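Local coordinates for FOG-3 protein (Caenorhabditis elegans, PDB 5TD6) that helps specify sperm fate in the nematode germline as an RNA-binding multimer, and is here cut down to its BTG/Tob domain, at residues B[3-8]-B[38-43]; B[9-14]-B[86-91]; B[51-56]-B[96-101]. The protein carries 2 engineered substitutions. All coordinates share one frame; numbering follows the deposited sequence.

Contact 1 (B[3-8]-B[38-43]); sequences TEVREL and SHFSST
F40 reaches across from the C-terminal part of helix 22-41 to V5 and L8 on another helix. All the contact between the two segments is apolar. V5 CG2 lies 3.8 Å from F40 CD2, and it is also close to F40 CE2. It meets the ring obliquely. L8 CD1 comes to the ring edge, near its plane, and touches F40 CZ at 3.8 Å. Two methyl groups one helical turn apart thus border neighbouring atoms of one side of the ring.

The torsions explain which groups do the touching. V5 CG1 is anti to the backbone N (chi1 168°), which leaves CG2 beside that nitrogen as the branch offered to the ring. F40 has CG anti to its carbonyl carbon (chi1 -67°), and from there the ring reaches toward helix 2-13.

No hydrogen bond joins the two segments. Within 3-8, E7 N and L8 N bond to T3 O and E4 O, the helical pattern one turn back. T43 N bonds to F40 O at 3.3 Å.

T3 and E4 have polar partners outside the contact. T3 OG1 bonds to D118, and E4 uses one carboxylate oxygen for M1 N and the other for G95 N. Around the apolar contact, A92 touches both L8 and F40, and L36 touches both V5 and L8. E7 packs on R14 of the second subunit.

The three touching side chains are all buried. They join helix 2-13 to the C-terminal part of helix 22-41, beside strand 89-93. This is helix-helix packing within the hydrophobic core of the BTG/Tob domain.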
ATOM      1  N   THR B   3      -3.978  -4.416  -9.210  1.00 34.06           N
ATOM      2  CA  THR B   3      -4.042  -4.202  -7.756  1.00 30.28           C
ATOM      3  C   THR B   3      -2.983  -5.049  -7.043  1.00 33.30           C
ATOM      4  O   THR B   3      -2.183  -4.534  -6.250  1.00 31.43           O
ATOM      5  CB  THR B   3      -5.427  -4.576  -7.204  1.00 30.46           C
ATOM      6  OG1 THR B   3      -6.434  -3.805  -7.865  1.00 27.15           O
ATOM      7  CG2 THR B   3      -5.522  -4.366  -5.680  1.00 30.75           C
ATOM      8  N   GLU B   4      -2.980  -6.353  -7.330  1.00 34.13           N
ATOM      9  CA  GLU B   4      -2.071  -7.264  -6.635  1.00 29.39           C
ATOM     10  C   GLU B   4      -0.611  -6.931  -6.939  1.00 26.56           C
ATOM     11  O   GLU B   4       0.233  -6.915  -6.041  1.00 27.38           O
ATOM     12  CB  GLU B   4      -2.375  -8.722  -7.005  1.00 28.32           C
ATOM     13  CG  GLU B   4      -3.698  -9.248  -6.477  1.00 25.41           C
ATOM     14  CD  GLU B   4      -4.888  -8.949  -7.416  1.00 28.16           C
ATOM     15  OE1 GLU B   4      -4.746  -8.196  -8.413  1.00 32.42           O
ATOM     16  OE2 GLU B   4      -5.976  -9.468  -7.137  1.00 28.48           O
ATOM     17  N   VAL B   5      -0.314  -6.654  -8.204  1.00 28.78           N
ATOM     18  CA  VAL B   5       1.041  -6.274  -8.600  1.00 29.60           C
ATOM     19  C   VAL B   5       1.450  -4.997  -7.891  1.00 30.14           C
ATOM     20  O   VAL B   5       2.562  -4.872  -7.419  1.00 30.20           O
ATOM     21  CB  VAL B   5       1.165  -6.050 -10.130  1.00 28.03           C
ATOM     22  CG1 VAL B   5       2.468  -5.392 -10.448  1.00 24.62           C
ATOM     23  CG2 VAL B   5       1.025  -7.378 -10.895  1.00 32.61           C
ATOM     24  N   ARG B   6       0.534  -4.041  -7.817  1.00 29.97           N
ATOM     25  CA  ARG B   6       0.863  -2.787  -7.160  1.00 31.15           C
ATOM     26  C   ARG B   6       1.153  -3.019  -5.684  1.00 25.22           C
ATOM     27  O   ARG B   6       2.078  -2.411  -5.139  1.00 28.79           O
ATOM     28  CB  ARG B   6      -0.265  -1.759  -7.306  1.00 31.05           C
ATOM     29  CG  ARG B   6       0.060  -0.423  -6.633  1.00 31.12           C
ATOM     30  CD  ARG B   6      -1.119   0.546  -6.710  1.00 34.71           C
ATOM     31  NE  ARG B   6      -2.253   0.084  -5.918  1.00 36.26           N
ATOM     32  CZ  ARG B   6      -3.441  -0.238  -6.427  1.00 46.41           C
ATOM     33  NH1 ARG B   6      -3.657  -0.153  -7.736  1.00 44.52           N
ATOM     34  NH2 ARG B   6      -4.417  -0.648  -5.626  1.00 48.00           N
ATOM     35  N   GLU B   7       0.360  -3.880  -5.033  1.00 22.61           N
ATOM     36  CA  GLU B   7       0.607  -4.177  -3.623  1.00 25.14           C
ATOM     37  C   GLU B   7       1.963  -4.882  -3.433  1.00 29.12           C
ATOM     38  O   GLU B   7       2.672  -4.609  -2.460  1.00 32.20           O
ATOM     39  CB  GLU B   7      -0.520  -5.023  -3.036  1.00 24.52           C
ATOM     40  CG  GLU B   7      -1.862  -4.261  -2.886  1.00 24.78           C
ATOM     41  CD  GLU B   7      -1.726  -3.042  -2.019  1.00 33.08           C
ATOM     42  OE1 GLU B   7      -1.041  -3.130  -0.982  1.00 29.96           O
ATOM     43  OE2 GLU B   7      -2.290  -1.990  -2.374  1.00 37.05           O
ATOM     44  N   LEU B   8       2.308  -5.788  -4.346  1.00 30.82           N
ATOM     45  CA  LEU B   8       3.606  -6.485  -4.288  1.00 24.45           C
ATOM     46  C   LEU B   8       4.744  -5.482  -4.465  1.00 30.98           C
ATOM     47  O   LEU B   8       5.728  -5.473  -3.699  1.00 31.26           O
ATOM     48  CB  LEU B   8       3.702  -7.574  -5.358  1.00 30.97           C
ATOM     49  CG  LEU B   8       4.614  -8.781  -5.051  1.00 38.82           C
ATOM     50  CD1 LEU B   8       4.472  -9.924  -6.059  1.00 40.71           C
ATOM     51  CD2 LEU B   8       6.045  -8.396  -4.938  1.00 39.94           C
ATOM     52  N   SER B  38       3.824  -9.279 -16.778  1.00 46.47           N
ATOM     53  CA  SER B  38       4.182 -10.274 -17.780  1.00 45.68           C
ATOM     54  C   SER B  38       4.274 -11.685 -17.185  1.00 48.17           C
ATOM     55  O   SER B  38       3.741 -12.636 -17.741  1.00 58.13           O
ATOM     56  CB  SER B  38       5.505  -9.885 -18.436  1.00 48.82           C
ATOM     57  OG  SER B  38       6.216 -11.035 -18.864  1.00 60.51           O
ATOM     58  N   HIS B  39       4.934 -11.794 -16.037  1.00 50.54           N
ATOM     59  CA  HIS B  39       5.199 -13.057 -15.349  1.00 52.14           C
ATOM     60  C   HIS B  39       3.917 -13.705 -14.818  1.00 55.72           C
ATOM     61  O   HIS B  39       3.819 -14.933 -14.751  1.00 57.17           O
ATOM     62  CB  HIS B  39       6.199 -12.791 -14.204  1.00 60.44           C
ATOM     63  CG  HIS B  39       6.675 -14.017 -13.475  1.00 69.14           C
ATOM     64  ND1 HIS B  39       7.314 -15.067 -14.103  1.00 71.31           N
ATOM     65  CD2 HIS B  39       6.663 -14.326 -12.154  1.00 66.24           C
ATOM     66  CE1 HIS B  39       7.640 -15.982 -13.206  1.00 69.49           C
ATOM     67  NE2 HIS B  39       7.259 -15.556 -12.016  1.00 67.37           N
ATOM     68  N   PHE B  40       2.935 -12.877 -14.456  1.00 43.73           N
ATOM     69  CA  PHE B  40       1.686 -13.349 -13.843  1.00 39.73           C
ATOM     70  C   PHE B  40       0.567 -13.661 -14.850  1.00 44.73           C
ATOM     71  O   PHE B  40      -0.334 -14.454 -14.557  1.00 41.31           O
ATOM     72  CB  PHE B  40       1.145 -12.303 -12.852  1.00 34.75           C
ATOM     73  CG  PHE B  40       2.016 -12.094 -11.625  1.00 33.51           C
ATOM     74  CD1 PHE B  40       3.094 -12.917 -11.362  1.00 33.82           C
ATOM     75  CD2 PHE B  40       1.741 -11.058 -10.747  1.00 37.10           C
ATOM     76  CE1 PHE B  40       3.877 -12.725 -10.231  1.00 36.27           C
ATOM     77  CE2 PHE B  40       2.516 -10.853  -9.624  1.00 34.82           C
ATOM     78  CZ  PHE B  40       3.582 -11.690  -9.362  1.00 35.50           C
ATOM     79  N   SER B  41       0.614 -13.015 -16.012  1.00 40.53           N
ATOM     80  CA  SER B  41      -0.531 -12.994 -16.930  1.00 41.64           C
ATOM     81  C   SER B  41      -0.971 -14.369 -17.437  1.00 48.31           C
ATOM     82  O   SER B  41      -2.157 -14.631 -17.537  1.00 49.35           O
ATOM     83  CB  SER B  41      -0.234 -12.100 -18.134  1.00 52.66           C
ATOM     84  OG  SER B  41      -0.540 -10.746 -17.840  1.00 59.12           O
ATOM     85  N   SER B  42      -0.036 -15.253 -17.744  1.00 50.06           N
ATOM     86  CA  SER B  42      -0.439 -16.516 -18.354  1.00 56.70           C
ATOM     87  C   SER B  42      -1.113 -17.498 -17.379  1.00 52.41           C
ATOM     88  O   SER B  42      -1.786 -18.419 -17.814  1.00 53.71           O
ATOM     89  CB  SER B  42       0.764 -17.179 -19.017  1.00 51.73           C
ATOM     90  OG  SER B  42       1.839 -17.266 -18.113  1.00 62.75           O
ATOM     91  N   THR B  43      -0.957 -17.308 -16.072  1.00 47.97           N
ATOM     92  CA  THR B  43      -1.584 -18.237 -15.129  1.00 47.96           C
ATOM     93  C   THR B  43      -2.684 -17.599 -14.275  1.00 53.50           C
ATOM     94  O   THR B  43      -3.360 -18.293 -13.504  1.00 52.91           O
ATOM     95  CB  THR B  43      -0.547 -18.875 -14.185  1.00 45.93           C
ATOM     96  OG1 THR B  43       0.208 -17.851 -13.522  1.00 40.64           O
ATOM     97  CG2 THR B  43       0.394 -19.775 -14.986  1.00 49.40           C
TER

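Contact 2 (B[9-14]-B[86-91]); sequences VNFVCR and TNMIIF
The F11 ring meets M88 with its edge and I90 at an oblique angle. M88 SD lies close to the ring plane, 3.7 Å from F11 CE2, and F11 CZ is its next neighbour. The sulfur is 5.0 Å from the centroid of the F11 ring and 86° off the ring normal, an edge-on Met-aromatic contact. I90 CD1 is shared about equally between F11 CE2 and F11 CD2, at 4.0 Å. The other flat group, the R14 guanidinium, folds back over helix 2-13. N10 O and F11 CA lie off-centre over one of its faces.

F11 has CG anti to the backbone N (chi1 -180°), which carries the ring out toward the strand. M88 is straight as far as SD and bends only at CE. In BTG/Tob-domain terms, this contact lays the C-terminal part of helix 2-13 against strand 89-93 and the loop leading into it. I110 also touches F11, and I58 touches I90. Were F11 replaced by an alanine, M88 SD would probably lose its aromatic mate and a gap would open beside I90 CD1.

V12 adds a looser apolar touch, V12 CG2 to I90 CD1 at 4.3 Å. R14, next after C13, packs on I110 of the second subunit.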
ATOM      1  N   VAL B   9       4.618  -4.643  -5.488  1.00 28.59           N
ATOM      2  CA  VAL B   9       5.660  -3.651  -5.774  1.00 28.30           C
ATOM      3  C   VAL B   9       5.845  -2.705  -4.599  1.00 29.56           C
ATOM      4  O   VAL B   9       6.972  -2.353  -4.229  1.00 33.00           O
ATOM      5  CB  VAL B   9       5.328  -2.826  -7.027  1.00 31.62           C
ATOM      6  CG1 VAL B   9       6.288  -1.652  -7.153  1.00 22.76           C
ATOM      7  CG2 VAL B   9       5.394  -3.714  -8.268  1.00 31.43           C
ATOM      8  N   ASN B  10       4.739  -2.306  -3.994  1.00 26.33           N
ATOM      9  CA  ASN B  10       4.834  -1.343  -2.901  1.00 29.27           C
ATOM     10  C   ASN B  10       5.408  -2.007  -1.649  1.00 29.18           C
ATOM     11  O   ASN B  10       6.162  -1.384  -0.900  1.00 28.32           O
ATOM     12  CB  ASN B  10       3.480  -0.689  -2.650  1.00 29.07           C
ATOM     13  CG  ASN B  10       3.163   0.345  -3.706  1.00 33.08           C
ATOM     14  OD1 ASN B  10       4.006   0.620  -4.539  1.00 37.01           O
ATOM     15  ND2 ASN B  10       1.979   0.929  -3.668  1.00 28.59           N
ATOM     16  N   PHE B  11       5.088  -3.280  -1.450  1.00 31.10           N
ATOM     17  CA  PHE B  11       5.721  -4.049  -0.378  1.00 26.02           C
ATOM     18  C   PHE B  11       7.248  -4.036  -0.489  1.00 29.10           C
ATOM     19  O   PHE B  11       7.955  -3.783   0.489  1.00 34.01           O
ATOM     20  CB  PHE B  11       5.224  -5.499  -0.390  1.00 20.10           C
ATOM     21  CG  PHE B  11       5.835  -6.354   0.704  1.00 25.61           C
ATOM     22  CD1 PHE B  11       5.312  -6.346   1.987  1.00 25.74           C
ATOM     23  CD2 PHE B  11       6.941  -7.148   0.448  1.00 30.40           C
ATOM     24  CE1 PHE B  11       5.851  -7.127   2.982  1.00 29.48           C
ATOM     25  CE2 PHE B  11       7.490  -7.934   1.452  1.00 30.44           C
ATOM     26  CZ  PHE B  11       6.951  -7.913   2.717  1.00 34.72           C
ATOM     27  N   VAL B  12       7.749  -4.316  -1.682  1.00 27.76           N
ATOM     28  CA  VAL B  12       9.186  -4.325  -1.918  1.00 34.73           C
ATOM     29  C   VAL B  12       9.803  -2.928  -1.755  1.00 32.96           C
ATOM     30  O   VAL B  12      10.857  -2.773  -1.132  1.00 32.61           O
ATOM     31  CB  VAL B  12       9.510  -4.872  -3.326  1.00 37.07           C
ATOM     32  CG1 VAL B  12      11.022  -4.810  -3.595  1.00 31.64           C
ATOM     33  CG2 VAL B  12       9.000  -6.308  -3.463  1.00 35.95           C
ATOM     34  N   CYS B  13       9.148  -1.918  -2.317  1.00 28.95           N
ATOM     35  CA  CYS B  13       9.637  -0.545  -2.244  1.00 30.03           C
ATOM     36  C   CYS B  13       9.641   0.028  -0.830  1.00 34.95           C
ATOM     37  O   CYS B  13      10.409   0.950  -0.556  1.00 33.32           O
ATOM     38  CB  CYS B  13       8.821   0.359  -3.164  1.00 30.99           C
ATOM     39  SG  CYS B  13       9.187   0.024  -4.908  1.00 35.17           S
ATOM     40  N   ARG B  14       8.820  -0.511   0.071  1.00 32.32           N
ATOM     41  CA  ARG B  14       8.857  -0.035   1.461  1.00 30.30           C
ATOM     42  C   ARG B  14      10.180  -0.382   2.153  1.00 32.96           C
ATOM     43  O   ARG B  14      10.492   0.181   3.211  1.00 31.38           O
ATOM     44  CB  ARG B  14       7.656  -0.570   2.271  1.00 26.43           C
ATOM     45  CG  ARG B  14       6.331   0.183   1.911  1.00 22.26           C
ATOM     46  CD  ARG B  14       5.165  -0.097   2.904  1.00 28.57           C
ATOM     47  NE  ARG B  14       4.647  -1.478   2.870  1.00 24.87           N
ATOM     48  CZ  ARG B  14       3.733  -1.933   2.002  1.00 29.52           C
ATOM     49  NH1 ARG B  14       3.226  -1.138   1.058  1.00 28.26           N
ATOM     50  NH2 ARG B  14       3.312  -3.188   2.082  1.00 25.90           N
ATOM     51  N   THR B  86      16.899 -11.178   2.724  1.00 62.07           N
ATOM     52  CA  THR B  86      17.432 -12.324   1.999  1.00 57.77           C
ATOM     53  C   THR B  86      16.460 -13.502   2.068  1.00 51.38           C
ATOM     54  O   THR B  86      15.885 -13.781   3.117  1.00 52.89           O
ATOM     55  CB  THR B  86      18.817 -12.749   2.541  1.00 57.70           C
ATOM     56  OG1 THR B  86      18.664 -13.434   3.793  1.00 65.16           O
ATOM     57  CG2 THR B  86      19.705 -11.536   2.738  1.00 53.92           C
ATOM     58  N   ASN B  87      16.268 -14.160   0.928  1.00 49.12           N
ATOM     59  CA  ASN B  87      15.476 -15.383   0.818  1.00 49.96           C
ATOM     60  C   ASN B  87      14.040 -15.280   1.349  1.00 50.99           C
ATOM     61  O   ASN B  87      13.501 -16.233   1.907  1.00 53.17           O
ATOM     62  CB  ASN B  87      16.205 -16.534   1.512  1.00 60.71           C
ATOM     63  CG  ASN B  87      17.532 -16.861   0.846  1.00 71.24           C
ATOM     64  OD1 ASN B  87      17.628 -16.903  -0.382  1.00 76.32           O
ATOM     65  ND2 ASN B  87      18.565 -17.072   1.652  1.00 75.59           N
ATOM     66  N   MET B  88      13.418 -14.127   1.151  1.00 48.77           N
ATOM     67  CA  MET B  88      11.981 -14.008   1.380  1.00 46.26           C
ATOM     68  C   MET B  88      11.198 -14.472   0.154  1.00 51.81           C
ATOM     69  O   MET B  88      11.537 -14.117  -0.975  1.00 54.20           O
ATOM     70  CB  MET B  88      11.622 -12.577   1.726  1.00 43.00           C
ATOM     71  CG  MET B  88      10.146 -12.358   1.928  1.00 47.07           C
ATOM     72  SD  MET B  88       9.900 -10.649   2.365  1.00 41.84           S
ATOM     73  CE  MET B  88      10.428 -10.621   4.082  1.00 38.31           C
ATOM     74  N   ILE B  89      10.166 -15.284   0.372  1.00 43.82           N
ATOM     75  CA  ILE B  89       9.348 -15.765  -0.731  1.00 38.83           C
ATOM     76  C   ILE B  89       8.006 -15.039  -0.694  1.00 41.84           C
ATOM     77  O   ILE B  89       7.337 -15.026   0.335  1.00 37.47           O
ATOM     78  CB  ILE B  89       9.138 -17.293  -0.675  1.00 40.86           C
ATOM     79  CG1 ILE B  89      10.489 -18.022  -0.673  1.00 49.62           C
ATOM     80  CG2 ILE B  89       8.304 -17.772  -1.850  1.00 40.73           C
ATOM     81  CD1 ILE B  89      10.436 -19.381  -0.031  1.00 53.38           C
ATOM     82  N   ILE B  90       7.650 -14.408  -1.808  1.00 38.72           N
ATOM     83  CA  ILE B  90       6.442 -13.582  -1.912  1.00 32.97           C
ATOM     84  C   ILE B  90       5.521 -14.152  -2.983  1.00 38.21           C
ATOM     85  O   ILE B  90       5.963 -14.501  -4.077  1.00 36.44           O
ATOM     86  CB  ILE B  90       6.788 -12.119  -2.256  1.00 34.18           C
ATOM     87  CG1 ILE B  90       7.872 -11.604  -1.310  1.00 35.23           C
ATOM     88  CG2 ILE B  90       5.542 -11.219  -2.178  1.00 40.22           C
ATOM     89  CD1 ILE B  90       8.385 -10.214  -1.659  1.00 30.94           C
ATOM     90  N   PHE B  91       4.245 -14.280  -2.640  1.00 35.61           N
ATOM     91  CA  PHE B  91       3.237 -14.844  -3.531  1.00 38.04           C
ATOM     92  C   PHE B  91       2.230 -13.762  -3.891  1.00 39.40           C
ATOM     93  O   PHE B  91       1.876 -12.927  -3.051  1.00 38.32           O
ATOM     94  CB  PHE B  91       2.489 -16.016  -2.869  1.00 37.80           C
ATOM     95  CG  PHE B  91       3.349 -17.221  -2.574  1.00 44.37           C
ATOM     96  CD1 PHE B  91       4.193 -17.244  -1.472  1.00 43.80           C
ATOM     97  CD2 PHE B  91       3.291 -18.342  -3.382  1.00 52.14           C
ATOM     98  CE1 PHE B  91       4.970 -18.356  -1.197  1.00 46.89           C
ATOM     99  CE2 PHE B  91       4.073 -19.458  -3.114  1.00 49.42           C
ATOM    100  CZ  PHE B  91       4.915 -19.462  -2.021  1.00 45.75           C
TER

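Contact 3 (B[51-56]-B[96-101]); sequences NGEMKR and HVFVRL
E53 and R100 form a salt bridge between a short helix and a strand. R100 NH2 donates to E53 OE1 at 3.1 Å, with an N-H...O angle of 155°. The acceptor lies near the guanidinium plane, at its edge. The donor comes from well above the carboxylate plane. The two flat groups are turned 69° from each other, and the bridge rests on this one hydrogen bond.

Side-chain shape brings the charges together. E53 has CG anti to the backbone N and is extended beyond it. R100 also starts with CG anti to its N, then bends at chi3, and the two chains cross at about a right angle. F98 takes the crowded position, with CG between the backbone N and the carbonyl carbon (chi1 60°). This places F98 CZ 3.8 Å from E53 OE2, which lies at the ring edge near the ring plane. F98 CD1 sits over the face of the H96 ring.

Both carboxylate oxygens of E53 are used, since OE2 bonds to N93 ND2. R100 NH2 has a second salt bridge, to E107. With two acidic neighbours, R100 is likely to stay charged although it is buried.

R56 turns back to the start of its segment. R56 NH1 bonds to N51 O at 3.0 Å, and R56 NH2 makes a weak bond to the same oxygen. G52 O lies over the centre of the R56 guanidinium. G52 is the N-cap residue, and a CB there would clash with both R56 NH1 and the preceding carbonyl O.

F91 of strand 89-93 touches E53, pairs with the F98 ring at nearly parallel planes, and makes a cation-pi contact with R100. Helix 53-56 packs against adjacent strands 89-93 and 96-100, and V99 backbone-pairs with T108 of strand 107-109.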
ATOM      1  N   ASN B  51      -4.500 -21.536  -8.553  1.00 47.57           N
ATOM      2  CA  ASN B  51      -3.967 -22.053  -9.815  1.00 50.80           C
ATOM      3  C   ASN B  51      -2.799 -21.191 -10.278  1.00 54.11           C
ATOM      4  O   ASN B  51      -2.953 -19.986 -10.499  1.00 51.03           O
ATOM      5  CB  ASN B  51      -5.046 -22.096 -10.905  1.00 52.51           C
ATOM      6  CG  ASN B  51      -6.034 -23.251 -10.725  1.00 59.75           C
ATOM      7  OD1 ASN B  51      -5.955 -24.021  -9.765  1.00 58.01           O
ATOM      8  ND2 ASN B  51      -6.979 -23.361 -11.651  1.00 56.20           N
ATOM      9  N   GLY B  52      -1.625 -21.803 -10.386  1.00 53.81           N
ATOM     10  CA  GLY B  52      -0.436 -21.110 -10.847  1.00 50.42           C
ATOM     11  C   GLY B  52       0.349 -20.425  -9.741  1.00 49.03           C
ATOM     12  O   GLY B  52       1.326 -19.736 -10.012  1.00 50.29           O
ATOM     13  N   GLU B  53      -0.082 -20.619  -8.501  1.00 46.70           N
ATOM     14  CA  GLU B  53       0.543 -19.979  -7.341  1.00 48.10           C
ATOM     15  C   GLU B  53       2.062 -20.176  -7.274  1.00 49.68           C
ATOM     16  O   GLU B  53       2.821 -19.243  -6.976  1.00 43.10           O
ATOM     17  CB  GLU B  53      -0.116 -20.508  -6.065  1.00 50.32           C
ATOM     18  CG  GLU B  53       0.738 -20.457  -4.825  1.00 54.06           C
ATOM     19  CD  GLU B  53      -0.073 -20.706  -3.579  1.00 58.94           C
ATOM     20  OE1 GLU B  53       0.203 -21.692  -2.863  1.00 63.38           O
ATOM     21  OE2 GLU B  53      -0.985 -19.901  -3.310  1.00 54.24           O
ATOM     22  N   MET B  54       2.504 -21.388  -7.567  1.00 51.36           N
ATOM     23  CA  MET B  54       3.914 -21.709  -7.469  1.00 50.00           C
ATOM     24  C   MET B  54       4.701 -21.054  -8.588  1.00 44.26           C
ATOM     25  O   MET B  54       5.797 -20.546  -8.364  1.00 45.32           O
ATOM     26  CB  MET B  54       4.114 -23.227  -7.484  1.00 64.53           C
ATOM     27  CG  MET B  54       3.545 -23.907  -6.254  1.00 73.29           C
ATOM     28  SD  MET B  54       4.275 -23.227  -4.747  1.00 95.00           S
ATOM     29  CE  MET B  54       5.999 -23.628  -5.030  1.00 86.49           C
ATOM     30  N   LYS B  55       4.149 -21.068  -9.796  1.00 39.48           N
ATOM     31  CA  LYS B  55       4.840 -20.453 -10.924  1.00 45.88           C
ATOM     32  C   LYS B  55       5.042 -18.958 -10.731  1.00 46.84           C
ATOM     33  O   LYS B  55       5.954 -18.376 -11.310  1.00 43.97           O
ATOM     34  CB  LYS B  55       4.076 -20.686 -12.230  1.00 61.93           C
ATOM     35  CG  LYS B  55       4.986 -21.182 -13.357  1.00 82.30           C
ATOM     36  CD  LYS B  55       4.825 -20.381 -14.652  1.00 88.42           C
ATOM     37  CE  LYS B  55       5.939 -20.742 -15.638  1.00 95.23           C
ATOM     38  NZ  LYS B  55       6.211 -19.670 -16.638  1.00 97.92           N
ATOM     39  N   ARG B  56       4.190 -18.335  -9.917  1.00 43.57           N
ATOM     40  CA  ARG B  56       4.215 -16.882  -9.774  1.00 46.16           C
ATOM     41  C   ARG B  56       5.097 -16.407  -8.635  1.00 46.06           C
ATOM     42  O   ARG B  56       5.556 -15.261  -8.638  1.00 43.67           O
ATOM     43  CB  ARG B  56       2.787 -16.352  -9.587  1.00 37.62           C
ATOM     44  CG  ARG B  56       1.976 -16.373 -10.884  1.00 40.14           C
ATOM     45  CD  ARG B  56       0.630 -15.649 -10.738  1.00 40.63           C
ATOM     46  NE  ARG B  56      -0.158 -16.169  -9.627  1.00 38.12           N
ATOM     47  CZ  ARG B  56      -1.179 -17.004  -9.771  1.00 43.41           C
ATOM     48  NH1 ARG B  56      -1.526 -17.420 -10.988  1.00 41.91           N
ATOM     49  NH2 ARG B  56      -1.854 -17.420  -8.708  1.00 40.21           N
ATOM     50  N   HIS B  96      -5.092 -11.920  -3.294  1.00 27.36           N
ATOM     51  CA  HIS B  96      -4.240 -12.370  -2.192  1.00 36.08           C
ATOM     52  C   HIS B  96      -2.749 -12.278  -2.466  1.00 31.85           C
ATOM     53  O   HIS B  96      -2.192 -13.046  -3.253  1.00 38.26           O
ATOM     54  CB  HIS B  96      -4.577 -13.814  -1.826  1.00 39.57           C
ATOM     55  CG  HIS B  96      -4.058 -14.232  -0.485  1.00 35.51           C
ATOM     56  ND1 HIS B  96      -3.871 -15.552  -0.137  1.00 36.34           N
ATOM     57  CD2 HIS B  96      -3.677 -13.501   0.588  1.00 30.63           C
ATOM     58  CE1 HIS B  96      -3.423 -15.619   1.105  1.00 36.94           C
ATOM     59  NE2 HIS B  96      -3.290 -14.388   1.565  1.00 32.34           N
ATOM     60  N   VAL B  97      -2.116 -11.323  -1.804  1.00 26.34           N
ATOM     61  CA  VAL B  97      -0.676 -11.155  -1.872  1.00 24.66           C
ATOM     62  C   VAL B  97      -0.161 -11.415  -0.467  1.00 31.52           C
ATOM     63  O   VAL B  97      -0.754 -10.953   0.526  1.00 27.45           O
ATOM     64  CB  VAL B  97      -0.291  -9.747  -2.348  1.00 30.99           C
ATOM     65  CG1 VAL B  97       1.233  -9.619  -2.516  1.00 32.57           C
ATOM     66  CG2 VAL B  97      -0.993  -9.435  -3.648  1.00 29.69           C
ATOM     67  N   PHE B  98       0.917 -12.174  -0.367  1.00 29.72           N
ATOM     68  CA  PHE B  98       1.369 -12.583   0.952  1.00 30.69           C
ATOM     69  C   PHE B  98       2.793 -13.104   0.930  1.00 36.45           C
ATOM     70  O   PHE B  98       3.328 -13.411  -0.126  1.00 36.99           O
ATOM     71  CB  PHE B  98       0.435 -13.643   1.531  1.00 29.56           C
ATOM     72  CG  PHE B  98       0.341 -14.916   0.703  1.00 37.67           C
ATOM     73  CD1 PHE B  98      -0.570 -15.026  -0.336  1.00 40.45           C
ATOM     74  CD2 PHE B  98       1.135 -16.019   1.008  1.00 42.40           C
ATOM     75  CE1 PHE B  98      -0.666 -16.202  -1.077  1.00 43.45           C
ATOM     76  CE2 PHE B  98       1.038 -17.202   0.274  1.00 41.38           C
ATOM     77  CZ  PHE B  98       0.144 -17.297  -0.761  1.00 41.45           C
ATOM     78  N   VAL B  99       3.388 -13.180   2.114  1.00 35.94           N
ATOM     79  CA  VAL B  99       4.708 -13.776   2.323  1.00 42.59           C
ATOM     80  C   VAL B  99       4.535 -15.178   2.890  1.00 44.39           C
ATOM     81  O   VAL B  99       3.686 -15.398   3.755  1.00 40.88           O
ATOM     82  CB  VAL B  99       5.557 -12.933   3.302  1.00 43.19           C
ATOM     83  CG1 VAL B  99       6.849 -13.661   3.698  1.00 45.21           C
ATOM     84  CG2 VAL B  99       5.856 -11.565   2.699  1.00 42.72           C
ATOM     85  N   ARG B 100       5.329 -16.129   2.415  1.00 43.56           N
ATOM     86  CA  ARG B 100       5.355 -17.459   3.028  1.00 54.96           C
ATOM     87  C   ARG B 100       6.771 -18.004   2.991  1.00 59.31           C
ATOM     88  O   ARG B 100       7.378 -18.055   1.924  1.00 63.31           O
ATOM     89  CB  ARG B 100       4.402 -18.409   2.306  1.00 49.80           C
ATOM     90  CG  ARG B 100       4.266 -19.753   2.953  1.00 56.69           C
ATOM     91  CD  ARG B 100       3.843 -20.787   1.928  1.00 63.36           C
ATOM     92  NE  ARG B 100       2.444 -20.675   1.540  1.00 65.93           N
ATOM     93  CZ  ARG B 100       1.953 -21.177   0.409  1.00 62.44           C
ATOM     94  NH1 ARG B 100       2.756 -21.811  -0.443  1.00 58.36           N
ATOM     95  NH2 ARG B 100       0.665 -21.039   0.128  1.00 56.42           N
ATOM     96  N   LEU B 101       7.302 -18.398   4.146  1.00 64.14           N
ATOM     97  CA  LEU B 101       8.698 -18.854   4.220  1.00 67.40           C
ATOM     98  C   LEU B 101       8.877 -20.308   3.770  1.00 75.49           C
ATOM     99  O   LEU B 101      10.002 -20.763   3.548  1.00 79.84           O
ATOM    100  CB  LEU B 101       9.236 -18.683   5.643  1.00 65.25           C
ATOM    101  CG  LEU B 101       9.316 -17.254   6.190  1.00 66.93           C
ATOM    102  CD1 LEU B 101       9.186 -17.264   7.704  1.00 69.09           C
ATOM    103  CD2 LEU B 101      10.615 -16.583   5.778  1.00 68.80           C
TER

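The three contacts lie close together in one BTG/Tob domain, with centres 11 to 13 Å apart. Contacts 1 and 2 share helix 2-13, and L8 CG touches I90 CG2 at 3.9 Å, so their apolar groups join. Contacts 1 and 3 meet around T43 and R56. T43 OG1 and R56 NH1, 3.1 Å apart, form a hydrogen bond there. Contacts 2 and 3 use neighbouring antiparallel strands, and F91 N lies 2.8 Å from F98 O, a probable hydrogen bond. Contacts 1 and 2 also touch the second subunit, whereas no other chain of the assembly reaches the segments of contact 3.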